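Local structure of AT-less polyketide synthase (Streptomyces platensis subsp. rosaceus, 4TKT) at residues T62-G67 against L223-G228; G268-G273 against K599-G604; D311-G316 against R347-I352; A334-A339 against S401-Q406; F511-S516 against A536-N541. The protein probably catalyses decarboxylative condensation steps in polyketide chain extension, as a ketosynthase domain of the AT-less isomigrastatin synthase. One frame throughout, in Å; residues are numbered along the deposited sequence.

In the fold
Contacts 1, 3 and 4 all lie within the ketosynthase part of the chain, whereas contact 2 joins a ketosynthase loop to residues 599-604 and contact 5 lies in the small three-stranded sheet. Contacts 3 and 4 are immediate neighbours, their centres about 9 Å apart: strands 350-353 and 403-405 run side by side in the main sheet, and the N of Val404 lies 2.8 Å from the O of Cys350, a probable hydrogen bond. Contact 2 also binds a glycerol; contact 5, centred about 24 Å from it, is nested in the chain loop that contact 2 closes. Contact 1 stands apart, about 30 Å between centres from contact 4 and about 55 Å from contact 5.

Contact 1. Residues T62-G67 against L223-G228; sequences TYSKWG and LMIGEG
Buried van der Waals packing, without a hydrogen bond between the two segments, sets Thr62 and Tyr63 of an irregular segment against the last turn of helix 220-227 in the ketosynthase. The backbones come closest at Thr62 and Gly226, whose CA atoms are 4.5 Å apart, and glycine suits this place because a side chain on it would run into Thr62 OG1. That hydroxyl rests 3.8 Å from Gly226 CA. It donates to the carbonyl of Tyr222, one turn earlier in the helix, and accepts a weak bond from Ser64 N at 3.3 Å. The first bond ties the segment to the helix; the second is internal to it. With CG set between the backbone N and the carbonyl carbon (chi1 59°), Tyr63 lays its ring beside the helix end, and Gly226 O meets the ring edge close to its plane, 3.5 Å from CE1. The phenol oxygen donates to Ala231 O, just beyond the helix end. Flanking these, Leu223 CD2 approaches Thr62 N to 4.2 Å, and Ile225 CD1 lies 4.3 Å from Ser64 CB, branched aliphatic chains filling the space beside the polar backbone. The chemistry implies that shape governs the fit between the two segments, while the buried hydroxyls of Thr62 and Tyr63 are satisfied by carbonyls just beyond them.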
# COMPACT_ATOMS: atom_id res chain seq x y z
N THR A 62 7.03 22.64 20.80
CA THR A 62 6.30 22.56 19.54
C THR A 62 4.85 22.95 19.75
O THR A 62 4.29 22.74 20.82
CB THR A 62 6.38 21.15 18.93
OG1 THR A 62 5.68 21.13 17.68
CG2 THR A 62 5.76 20.12 19.86
N TYR A 63 4.23 23.52 18.72
CA TYR A 63 2.85 23.99 18.83
C TYR A 63 1.89 23.02 18.15
O TYR A 63 0.68 23.25 18.12
CB TYR A 63 2.71 25.39 18.23
CG TYR A 63 3.12 25.49 16.78
CD1 TYR A 63 4.45 25.63 16.42
CD2 TYR A 63 2.16 25.44 15.77
CE1 TYR A 63 4.82 25.71 15.09
CE2 TYR A 63 2.53 25.52 14.45
CZ TYR A 63 3.86 25.66 14.11
OH TYR A 63 4.21 25.74 12.79
N SER A 64 2.43 21.93 17.62
CA SER A 64 1.61 20.87 17.04
C SER A 64 1.50 19.70 18.00
O SER A 64 2.49 19.29 18.61
CB SER A 64 2.19 20.41 15.70
OG SER A 64 1.47 19.30 15.20
N LYS A 65 0.29 19.15 18.13
CA LYS A 65 0.08 17.99 18.98
C LYS A 65 -0.84 16.98 18.30
O LYS A 65 -1.47 16.15 18.96
CB LYS A 65 -0.51 18.41 20.33
CG LYS A 65 -1.85 19.12 20.23
CD LYS A 65 -2.42 19.39 21.62
CE LYS A 65 -3.82 19.96 21.54
NZ LYS A 65 -4.44 20.08 22.90
N TRP A 66 -0.91 17.04 16.98
CA TRP A 66 -1.78 16.17 16.21
C TRP A 66 -1.01 15.33 15.21
O TRP A 66 0.15 15.61 14.91
CB TRP A 66 -2.84 17.00 15.48
CG TRP A 66 -3.63 17.89 16.38
CD1 TRP A 66 -4.78 17.57 17.04
CD2 TRP A 66 -3.33 19.24 16.73
NE1 TRP A 66 -5.22 18.64 17.78
CE2 TRP A 66 -4.35 19.68 17.60
CE3 TRP A 66 -2.31 20.13 16.38
CZ2 TRP A 66 -4.37 20.97 18.14
CZ3 TRP A 66 -2.33 21.41 16.91
CH2 TRP A 66 -3.35 21.82 17.78
N GLY A 67 -1.66 14.29 14.69
CA GLY A 67 -1.07 13.45 13.67
C GLY A 67 -1.98 12.34 13.19
O GLY A 67 -2.96 12.00 13.85
N LEU A 223 9.40 18.55 17.28
CA LEU A 223 10.20 19.69 17.69
C LEU A 223 10.78 20.39 16.47
O LEU A 223 11.10 21.58 16.50
CB LEU A 223 11.32 19.25 18.64
CG LEU A 223 10.92 18.80 20.04
CD1 LEU A 223 12.11 18.25 20.79
CD2 LEU A 223 10.29 19.95 20.82
N MSE A 224 10.92 19.64 15.39
CA MSE A 224 11.52 20.14 14.16
C MSE A 224 10.54 20.98 13.35
O MSE A 224 10.87 22.06 12.88
CB MSE A 224 12.04 18.98 13.32
CG MSE A 224 12.89 19.40 12.15
SE MSE A 224 12.36 18.49 10.52
CE MSE A 224 10.96 19.70 9.95
N ILE A 225 9.33 20.46 13.17
CA ILE A 225 8.30 21.18 12.43
C ILE A 225 7.78 22.37 13.24
O ILE A 225 7.14 23.27 12.70
CB ILE A 225 7.12 20.27 12.05
CG1 ILE A 225 6.41 19.75 13.29
CG2 ILE A 225 7.61 19.11 11.20
CD1 ILE A 225 5.21 18.86 12.98
N GLY A 226 8.05 22.36 14.54
CA GLY A 226 7.70 23.48 15.40
C GLY A 226 8.69 24.61 15.24
O GLY A 226 8.31 25.78 15.15
N GLU A 227 9.97 24.26 15.20
CA GLU A 227 11.03 25.24 15.03
C GLU A 227 10.97 25.86 13.64
O GLU A 227 11.08 27.08 13.49
CB GLU A 227 12.39 24.59 15.26
CG GLU A 227 13.54 25.58 15.30
CD GLU A 227 14.89 24.89 15.26
OE1 GLU A 227 15.76 25.22 16.10
OE2 GLU A 227 15.09 24.03 14.38
N GLY A 228 10.79 25.02 12.63
CA GLY A 228 10.74 25.49 11.25
C GLY A 228 9.40 26.06 10.86
O GLY A 228 9.23 26.55 9.74

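Contact 2. Residues G268-G273 against K599-G604; sequences GDRILG and KVALPG. With GOL (glycerol), chain G.
Lys599 and Arg270 make the close part of this contact, where Arg270 CG sits only 3.1 Å from Lys599 O and 3.9 Å from Lys599 CB. Asp269 and Lys599, both buried, extend side by side in the same direction, and the lysine's long, straight chain brings NZ to 3.0 Å from Asp269 OD1 in a salt bridge. Both carboxylate oxygens have further partners, OD1 the hydroxyl of Tyr111 and OD2 the guanidinium of Arg259, so an acidic residue suits this spot among donors. The looser side, with Arg270 and Ala601 partly exposed and Gly268 exposed, begins where the Arg270 chain bends at chi3 (58°). Its guanidinium carries Ala601 CB over one face, 3.6 Å from NH2, a methyl small enough to lie there, while its NE donates to O3 of a glycerol at 3.1 Å. Glycerol O1 takes a weak bond from Ala601 N at 3.3 Å, and the molecule, probably from the crystallisation liquor, also bonds Arg487. Just upstream, Gly268 ends helix 261-266 in a Schellman motif, its positive phi favouring glycine. A C-terminal segment returning along the ketosynthase surface is consistent with the linker that wraps back over the ketosynthase in modular polyketide synthases.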
# COMPACT_ATOMS: atom_id res chain seq x y z
N GLY A 268 -2.98 -14.19 -16.30
CA GLY A 268 -4.29 -14.13 -15.66
C GLY A 268 -4.28 -13.44 -14.31
O GLY A 268 -5.07 -13.77 -13.43
N ASP A 269 -3.37 -12.47 -14.15
CA ASP A 269 -3.27 -11.72 -12.91
C ASP A 269 -4.44 -10.76 -12.74
O ASP A 269 -5.09 -10.38 -13.71
CB ASP A 269 -1.97 -10.92 -12.85
CG ASP A 269 -0.74 -11.80 -12.82
OD1 ASP A 269 -0.86 -12.99 -12.46
OD2 ASP A 269 0.35 -11.30 -13.16
N ARG A 270 -4.71 -10.39 -11.49
CA ARG A 270 -5.60 -9.27 -11.22
C ARG A 270 -4.91 -8.01 -11.70
O ARG A 270 -3.69 -7.90 -11.64
CB ARG A 270 -5.92 -9.16 -9.73
CG ARG A 270 -6.55 -10.40 -9.14
CD ARG A 270 -6.74 -10.25 -7.64
NE ARG A 270 -7.58 -9.11 -7.30
CZ ARG A 270 -7.26 -8.18 -6.41
NH1 ARG A 270 -6.11 -8.27 -5.75
NH2 ARG A 270 -8.08 -7.17 -6.16
N ILE A 271 -5.69 -7.05 -12.19
CA ILE A 271 -5.11 -5.79 -12.63
C ILE A 271 -5.88 -4.63 -12.02
O ILE A 271 -6.99 -4.30 -12.45
CB ILE A 271 -5.08 -5.69 -14.17
CG1 ILE A 271 -4.28 -6.85 -14.75
CG2 ILE A 271 -4.48 -4.37 -14.60
CD1 ILE A 271 -4.30 -6.92 -16.26
N LEU A 272 -5.29 -4.02 -11.00
CA LEU A 272 -5.95 -2.97 -10.24
C LEU A 272 -5.84 -1.62 -10.95
O LEU A 272 -6.49 -0.65 -10.56
CB LEU A 272 -5.35 -2.88 -8.83
CG LEU A 272 -5.18 -4.21 -8.11
CD1 LEU A 272 -4.53 -4.02 -6.76
CD2 LEU A 272 -6.52 -4.91 -7.97
N GLY A 273 -5.01 -1.58 -11.98
CA GLY A 273 -4.79 -0.37 -12.74
C GLY A 273 -3.52 -0.48 -13.56
O GLY A 273 -2.76 -1.44 -13.41
N LYS A 599 -7.88 -14.95 -10.09
CA LYS A 599 -7.40 -14.65 -8.76
C LYS A 599 -8.29 -13.56 -8.18
O LYS A 599 -8.71 -12.65 -8.90
CB LYS A 599 -5.93 -14.21 -8.79
CG LYS A 599 -4.98 -15.32 -9.18
CD LYS A 599 -3.62 -14.77 -9.58
CE LYS A 599 -2.68 -15.89 -9.97
NZ LYS A 599 -1.60 -15.42 -10.89
N VAL A 600 -8.61 -13.65 -6.90
CA VAL A 600 -9.47 -12.66 -6.28
C VAL A 600 -8.87 -12.15 -4.98
O VAL A 600 -7.97 -12.77 -4.42
CB VAL A 600 -10.88 -13.22 -5.99
CG1 VAL A 600 -11.62 -13.48 -7.29
CG2 VAL A 600 -10.79 -14.49 -5.15
N ALA A 601 -9.37 -11.01 -4.51
CA ALA A 601 -8.89 -10.42 -3.28
C ALA A 601 -9.47 -11.13 -2.07
O ALA A 601 -10.68 -11.11 -1.84
CB ALA A 601 -9.23 -8.94 -3.23
N LEU A 602 -8.60 -11.77 -1.30
CA LEU A 602 -9.01 -12.47 -0.08
C LEU A 602 -8.21 -11.93 1.10
O LEU A 602 -7.14 -11.36 0.91
CB LEU A 602 -8.80 -13.98 -0.24
CG LEU A 602 -9.68 -14.64 -1.30
CD1 LEU A 602 -9.27 -16.08 -1.52
CD2 LEU A 602 -11.14 -14.56 -0.90
N PRO A 603 -8.74 -12.10 2.32
CA PRO A 603 -8.03 -11.63 3.53
C PRO A 603 -6.60 -12.15 3.62
O PRO A 603 -6.33 -13.30 3.28
CB PRO A 603 -8.88 -12.20 4.67
CG PRO A 603 -10.25 -12.28 4.10
CD PRO A 603 -10.07 -12.62 2.64
N GLY A 604 -5.69 -11.28 4.06
CA GLY A 604 -4.29 -11.63 4.20
C GLY A 604 -4.01 -12.40 5.48
O GLY A 604 -4.89 -12.56 6.32
C1 GOL G . -10.86 -9.05 -6.94
O1 GOL G . -11.77 -9.25 -5.88
C2 GOL G . -11.62 -8.66 -8.20
O2 GOL G . -12.92 -8.25 -7.85
C3 GOL G . -10.90 -7.51 -8.90
O3 GOL G . -9.64 -7.94 -9.33

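Contact 3. Residues D311-G316 against R347-I352; sequences DPRDIG and RNFCAI
Arg313 lies flat on Phe349, its guanidinium and the ring 4.3 Å apart between centres with planes inclined by 29°. The aliphatic part of the chain takes part too: CD stands almost straight above the middle of the ring, 4.0 Å from its centroid, a CH-pi contact, while the guanidinium makes an off-centre cation-pi contact, with NH2 3.4 Å from Phe349 CD2. Arginine suits this exposed position because it offers both a methylene for the face and a flat cation that can still meet solvent. At the edge of the same ring, Pro312 O comes within 3.7 Å of CE2, facing the slightly positive ring hydrogens. Deeper in, Ile315 CG2 packs on Cys350 SG at 3.7 Å, and Ala351 N donates to Gly316 O at 3.1 Å, nearly straight at 171° but from above the carbonyl plane. A water donates to Phe349 O at 3.0 Å and, weakly, to Gly316 O. The two segments mark the start and finish of a beta-alpha-beta crossover: strand 317-319 leads through helix 328-340 to the parallel neighbouring strand 350-353, a connection familiar in the thiolase fold. The arginine is placed by the 3-10 turn 312-314, in which Asp314 N bonds Asp311 O at 2.7 Å; a bend at chi2 (57°) then turns its chain onto the ring. Proline at the start of that turn rests on Phe340 and Phe343. Behind Phe349 stands Pro402, and backbone bonds from Cys350 to Pro402 and Val404 fix the strand that carries the ring.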
# COMPACT_ATOMS: atom_id res chain seq x y z
N ASP A 311 -3.93 12.16 -23.55
CA ASP A 311 -4.47 13.49 -23.83
C ASP A 311 -5.03 14.07 -22.53
O ASP A 311 -6.09 13.65 -22.08
CB ASP A 311 -5.56 13.42 -24.91
CG ASP A 311 -5.95 14.79 -25.44
OD1 ASP A 311 -5.68 15.81 -24.77
OD2 ASP A 311 -6.55 14.85 -26.54
N PRO A 312 -4.30 15.02 -21.93
CA PRO A 312 -4.63 15.64 -20.64
C PRO A 312 -6.08 16.10 -20.51
O PRO A 312 -6.59 16.21 -19.40
CB PRO A 312 -3.67 16.84 -20.55
CG PRO A 312 -2.84 16.80 -21.81
CD PRO A 312 -2.98 15.46 -22.41
N ARG A 313 -6.73 16.38 -21.63
CA ARG A 313 -8.15 16.75 -21.62
C ARG A 313 -9.00 15.60 -21.08
O ARG A 313 -10.08 15.81 -20.53
CB ARG A 313 -8.60 17.16 -23.02
CG ARG A 313 -10.07 17.53 -23.14
CD ARG A 313 -10.45 18.66 -22.19
NE ARG A 313 -11.87 18.98 -22.26
CZ ARG A 313 -12.83 18.35 -21.59
NH1 ARG A 313 -14.10 18.71 -21.72
NH2 ARG A 313 -12.52 17.34 -20.78
N ASP A 314 -8.50 14.37 -21.23
CA ASP A 314 -9.23 13.19 -20.80
C ASP A 314 -9.03 12.85 -19.33
O ASP A 314 -9.71 11.98 -18.80
CB ASP A 314 -8.82 11.99 -21.66
CG ASP A 314 -9.15 12.18 -23.13
OD1 ASP A 314 -10.21 12.76 -23.43
OD2 ASP A 314 -8.33 11.76 -23.97
N ILE A 315 -8.08 13.52 -18.68
CA ILE A 315 -7.82 13.30 -17.25
C ILE A 315 -9.09 13.56 -16.44
O ILE A 315 -9.64 14.65 -16.47
CB ILE A 315 -6.70 14.20 -16.71
CG1 ILE A 315 -5.39 13.97 -17.47
CG2 ILE A 315 -6.50 13.94 -15.22
CD1 ILE A 315 -4.71 12.68 -17.13
N GLY A 316 -9.54 12.54 -15.72
CA GLY A 316 -10.78 12.64 -14.97
C GLY A 316 -10.58 13.10 -13.54
O GLY A 316 -11.46 13.71 -12.95
N ARG A 347 -12.03 24.31 -19.22
CA ARG A 347 -12.17 24.68 -17.81
C ARG A 347 -13.13 23.75 -17.06
O ARG A 347 -14.17 23.37 -17.58
CB ARG A 347 -12.66 26.12 -17.69
CG ARG A 347 -11.65 27.16 -18.13
CD ARG A 347 -12.29 28.54 -18.25
NE ARG A 347 -13.18 28.82 -17.13
CZ ARG A 347 -14.44 29.22 -17.26
NH1 ARG A 347 -14.97 29.38 -18.47
NH2 ARG A 347 -15.18 29.45 -16.19
N ASN A 348 -12.74 23.40 -15.83
CA ASN A 348 -13.62 22.68 -14.90
C ASN A 348 -14.11 21.33 -15.41
O ASN A 348 -15.31 21.04 -15.35
CB ASN A 348 -14.82 23.57 -14.56
CG ASN A 348 -14.41 24.97 -14.16
OD1 ASN A 348 -13.44 25.15 -13.42
ND2 ASN A 348 -15.13 25.96 -14.65
N PHE A 349 -13.20 20.50 -15.90
CA PHE A 349 -13.55 19.18 -16.40
C PHE A 349 -12.92 18.08 -15.55
O PHE A 349 -13.32 16.91 -15.62
CB PHE A 349 -13.13 19.02 -17.86
CG PHE A 349 -11.65 19.20 -18.09
CD1 PHE A 349 -11.13 20.45 -18.40
CD2 PHE A 349 -10.78 18.12 -18.00
CE1 PHE A 349 -9.77 20.62 -18.61
CE2 PHE A 349 -9.42 18.29 -18.21
CZ PHE A 349 -8.92 19.54 -18.52
N CYS A 350 -11.94 18.46 -14.75
CA CYS A 350 -11.16 17.51 -13.97
C CYS A 350 -11.42 17.66 -12.47
O CYS A 350 -11.55 18.78 -11.97
CB CYS A 350 -9.66 17.70 -14.26
SG CYS A 350 -8.57 16.51 -13.46
N ALA A 351 -11.52 16.54 -11.77
CA ALA A 351 -11.71 16.57 -10.33
C ALA A 351 -10.36 16.68 -9.64
O ALA A 351 -9.34 16.24 -10.18
CB ALA A 351 -12.45 15.34 -9.85
N ILE A 352 -10.34 17.28 -8.45
CA ILE A 352 -9.10 17.42 -7.70
C ILE A 352 -9.37 17.36 -6.19
O ILE A 352 -10.42 17.78 -5.71
CB ILE A 352 -8.38 18.74 -8.07
CG1 ILE A 352 -6.93 18.74 -7.55
CG2 ILE A 352 -9.15 19.96 -7.57
CD1 ILE A 352 -6.11 19.91 -8.04
O HOH W 1 -14.60 14.79 -13.92

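Contact 4. Residues A334-A339 against S401-Q406; sequences AGLNAA and SPFVLQ
Phe403, Asn337 and Leu336 bury the most surface here. The phenylalanine, on strand 403-405, has CG anti to the carbonyl carbon (chi1 -51°), which sends its ring toward the helix, and Leu336 CB meets the ring edge, 3.4 Å from CZ; the two side chains cross at about a right angle, and Leu336 CD1 closes on CZ at 3.7 Å. Apolar residues suit this place, since both are buried and have no polar side-chain atom to satisfy. Asn337, one residue on, turns its amide oxygen to the segment: OD1 is 3.2 Å from Pro402 CD and 3.7 Å from Ser401 CB, contacts with carbons next to polar atoms rather than hydrogen bonds. Ser401 OG accepts from Phe403 N at 3.2 Å in an ST turn and also bonds Phe398 O, which holds the backbone at the start of the strand. Were Phe403 exchanged for an alanine, Leu336 would probably lose the ring edge it rests on, and a gap would open between helix and sheet. Phe403 also meets Phe340 at nearly perpendicular planes and touches Cys350 and Ile352, while Leu336 reaches Ile301: helix 328-340 lies against strands 350-353 and 403-405 of the main sheet and touches helix 294-308.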
# COMPACT_ATOMS: atom_id res chain seq x y z
N ALA A 334 -1.04 26.53 -9.62
CA ALA A 334 -0.36 27.27 -10.67
C ALA A 334 0.44 26.33 -11.57
O ALA A 334 0.46 26.49 -12.79
CB ALA A 334 0.56 28.33 -10.07
N GLY A 335 1.08 25.34 -10.95
CA GLY A 335 1.85 24.35 -11.67
C GLY A 335 0.98 23.48 -12.56
O GLY A 335 1.31 23.22 -13.71
N LEU A 336 -0.15 23.04 -12.01
CA LEU A 336 -1.10 22.22 -12.75
C LEU A 336 -1.71 23.00 -13.92
O LEU A 336 -1.88 22.46 -15.01
CB LEU A 336 -2.19 21.70 -11.83
CG LEU A 336 -1.82 20.51 -10.95
CD1 LEU A 336 -2.80 20.36 -9.81
CD2 LEU A 336 -1.77 19.25 -11.78
N ASN A 337 -2.06 24.26 -13.68
CA ASN A 337 -2.63 25.11 -14.71
C ASN A 337 -1.69 25.27 -15.90
O ASN A 337 -2.11 25.19 -17.05
CB ASN A 337 -2.99 26.49 -14.15
CG ASN A 337 -4.19 26.45 -13.23
OD1 ASN A 337 -4.88 25.44 -13.13
ND2 ASN A 337 -4.45 27.57 -12.57
N ALA A 338 -0.41 25.49 -15.60
CA ALA A 338 0.61 25.63 -16.63
C ALA A 338 0.77 24.34 -17.41
O ALA A 338 1.05 24.35 -18.61
CB ALA A 338 1.93 26.05 -16.01
N ALA A 339 0.58 23.21 -16.73
CA ALA A 339 0.68 21.90 -17.37
C ALA A 339 -0.44 21.71 -18.40
O ALA A 339 -0.17 21.39 -19.56
CB ALA A 339 0.63 20.80 -16.33
N SER A 401 -9.84 27.46 -14.10
CA SER A 401 -8.88 26.36 -14.00
C SER A 401 -9.49 25.12 -14.64
O SER A 401 -10.69 25.07 -14.87
CB SER A 401 -8.50 26.10 -12.54
OG SER A 401 -9.54 25.40 -11.88
N PRO A 402 -8.66 24.10 -14.92
CA PRO A 402 -9.21 22.85 -15.44
C PRO A 402 -10.02 22.09 -14.39
O PRO A 402 -10.70 21.13 -14.72
CB PRO A 402 -7.97 22.04 -15.84
CG PRO A 402 -6.88 23.04 -15.96
CD PRO A 402 -7.18 24.10 -14.96
N PHE A 403 -9.94 22.53 -13.14
CA PHE A 403 -10.39 21.70 -12.02
C PHE A 403 -11.71 22.11 -11.38
O PHE A 403 -12.19 23.24 -11.53
CB PHE A 403 -9.31 21.68 -10.94
CG PHE A 403 -7.96 21.33 -11.46
CD1 PHE A 403 -7.68 20.04 -11.90
CD2 PHE A 403 -6.95 22.28 -11.50
CE1 PHE A 403 -6.43 19.71 -12.37
CE2 PHE A 403 -5.70 21.95 -11.97
CZ PHE A 403 -5.43 20.67 -12.41
N VAL A 404 -12.29 21.16 -10.65
CA VAL A 404 -13.39 21.40 -9.73
C VAL A 404 -13.07 20.67 -8.42
O VAL A 404 -12.93 19.45 -8.41
CB VAL A 404 -14.74 20.92 -10.28
CG1 VAL A 404 -15.80 20.97 -9.20
CG2 VAL A 404 -15.15 21.75 -11.48
N LEU A 405 -12.95 21.42 -7.34
CA LEU A 405 -12.59 20.85 -6.05
C LEU A 405 -13.66 19.88 -5.55
O LEU A 405 -14.81 20.25 -5.36
CB LEU A 405 -12.36 21.95 -5.01
CG LEU A 405 -11.90 21.46 -3.64
CD1 LEU A 405 -10.59 20.69 -3.77
CD2 LEU A 405 -11.75 22.63 -2.68
N GLN A 406 -13.26 18.62 -5.35
CA GLN A 406 -14.19 17.58 -4.94
C GLN A 406 -14.55 17.69 -3.46
O GLN A 406 -13.73 17.39 -2.60
CB GLN A 406 -13.61 16.20 -5.25
CG GLN A 406 -14.63 15.08 -5.26
CD GLN A 406 -15.68 15.27 -6.33
OE1 GLN A 406 -15.37 15.67 -7.45
NE2 GLN A 406 -16.94 14.99 -5.99

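Contact 5. Residues F511-S516 against A536-N541; sequences FAVAVS and AGAYFN
The central strand 509-515 and the edge strand 538-541 of a three-stranded antiparallel sheet pair here, in a region consistent with a RhiE-like linker; helix 518-530 joins them. Ala512 and Tyr539 form the hydrogen-bonded pair: Ala512 N donates to Tyr539 O at 3.0 Å, and Tyr539 N to Ala512 O at 2.7 Å. Either carbonyl also faces a CA-H, Phe511 CA lying 3.3 Å from Tyr539 O. The residues alternate by face. Phe511, Val513, Ala538 and Phe540 share the one that looks onto helices 469-482 and 518-530, where apolar side chains belong, while Ala512 and Tyr539 face helix 573-580. With CG anti to N (chi1 176°), Phe511 brings CD1 to 4.0 Å from Phe540 CD1, near the plane of the Phe540 ring, and the side chains cross at about a right angle. Replacing Phe511 with a serine is likely to leave that edge of Phe540 without its neighbour and the apolar face towards Leu472 and Cys528 thinned. Phe540 also makes a cation-pi contact with Arg473. At the other end of the pairing, Val513 CG2 touches Ala538 CB at 3.9 Å.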
# COMPACT_ATOMS: atom_id res chain seq x y z
N PHE A 511 -5.59 -26.75 6.69
CA PHE A 511 -7.02 -27.01 6.66
C PHE A 511 -7.51 -27.10 5.23
O PHE A 511 -7.26 -26.21 4.41
CB PHE A 511 -7.78 -25.91 7.42
CG PHE A 511 -9.27 -26.06 7.36
CD1 PHE A 511 -9.92 -26.98 8.17
CD2 PHE A 511 -10.03 -25.29 6.50
CE1 PHE A 511 -11.30 -27.13 8.12
CE2 PHE A 511 -11.41 -25.42 6.45
CZ PHE A 511 -12.04 -26.34 7.26
N ALA A 512 -8.22 -28.18 4.91
CA ALA A 512 -8.76 -28.37 3.57
C ALA A 512 -10.20 -28.88 3.64
O ALA A 512 -10.53 -29.71 4.49
CB ALA A 512 -7.90 -29.32 2.77
N VAL A 513 -11.04 -28.37 2.75
CA VAL A 513 -12.44 -28.79 2.72
C VAL A 513 -12.99 -28.79 1.29
O VAL A 513 -12.78 -27.83 0.54
CB VAL A 513 -13.32 -27.90 3.62
CG1 VAL A 513 -13.13 -26.43 3.28
CG2 VAL A 513 -14.78 -28.30 3.52
N ALA A 514 -13.67 -29.87 0.93
CA ALA A 514 -14.31 -29.97 -0.38
C ALA A 514 -15.76 -29.50 -0.31
O ALA A 514 -16.58 -30.10 0.38
CB ALA A 514 -14.24 -31.40 -0.89
N VAL A 515 -16.06 -28.41 -1.02
CA VAL A 515 -17.41 -27.85 -1.01
C VAL A 515 -17.89 -27.52 -2.42
O VAL A 515 -17.09 -27.41 -3.34
CB VAL A 515 -17.48 -26.57 -0.14
CG1 VAL A 515 -17.35 -26.91 1.33
CG2 VAL A 515 -16.41 -25.58 -0.56
N SER A 516 -19.20 -27.35 -2.57
CA SER A 516 -19.77 -26.98 -3.86
C SER A 516 -20.67 -25.75 -3.74
O SER A 516 -21.03 -25.13 -4.74
CB SER A 516 -20.55 -28.15 -4.46
OG SER A 516 -21.62 -28.55 -3.62
N ALA A 536 -17.90 -33.87 6.83
CA ALA A 536 -17.19 -34.86 6.02
C ALA A 536 -16.55 -34.16 4.83
O ALA A 536 -17.12 -33.23 4.26
CB ALA A 536 -18.14 -35.95 5.56
N GLY A 537 -15.35 -34.60 4.46
CA GLY A 537 -14.62 -33.99 3.37
C GLY A 537 -13.76 -32.83 3.84
O GLY A 537 -13.06 -32.21 3.05
N ALA A 538 -13.83 -32.53 5.14
CA ALA A 538 -13.00 -31.48 5.72
C ALA A 538 -11.90 -32.10 6.57
O ALA A 538 -12.13 -33.10 7.26
CB ALA A 538 -13.84 -30.52 6.54
N TYR A 539 -10.71 -31.52 6.52
CA TYR A 539 -9.55 -32.10 7.20
C TYR A 539 -8.71 -31.02 7.88
O TYR A 539 -8.48 -29.95 7.31
CB TYR A 539 -8.71 -32.90 6.21
CG TYR A 539 -9.52 -33.82 5.33
CD1 TYR A 539 -9.92 -35.08 5.78
CD2 TYR A 539 -9.91 -33.44 4.06
CE1 TYR A 539 -10.67 -35.92 4.98
CE2 TYR A 539 -10.66 -34.27 3.25
CZ TYR A 539 -11.04 -35.51 3.72
OH TYR A 539 -11.79 -36.34 2.92
N PHE A 540 -8.26 -31.32 9.09
CA PHE A 540 -7.52 -30.36 9.90
C PHE A 540 -6.24 -30.97 10.46
O PHE A 540 -6.21 -32.15 10.83
CB PHE A 540 -8.41 -29.85 11.04
CG PHE A 540 -7.76 -28.80 11.90
CD1 PHE A 540 -7.92 -27.45 11.60
CD2 PHE A 540 -7.00 -29.15 13.00
CE1 PHE A 540 -7.33 -26.48 12.39
CE2 PHE A 540 -6.40 -28.18 13.78
CZ PHE A 540 -6.57 -26.85 13.48
N ASN A 541 -5.18 -30.18 10.52
CA ASN A 541 -3.92 -30.63 11.08
C ASN A 541 -3.12 -29.47 11.68
O ASN A 541 -2.79 -28.52 10.98
CB ASN A 541 -3.08 -31.33 10.01
CG ASN A 541 -1.67 -31.62 10.46
OD1 ASN A 541 -1.42 -31.91 11.64
ND2 ASN A 541 -0.72 -31.54 9.54
O HOH W 2 -17.01 -30.76 3.07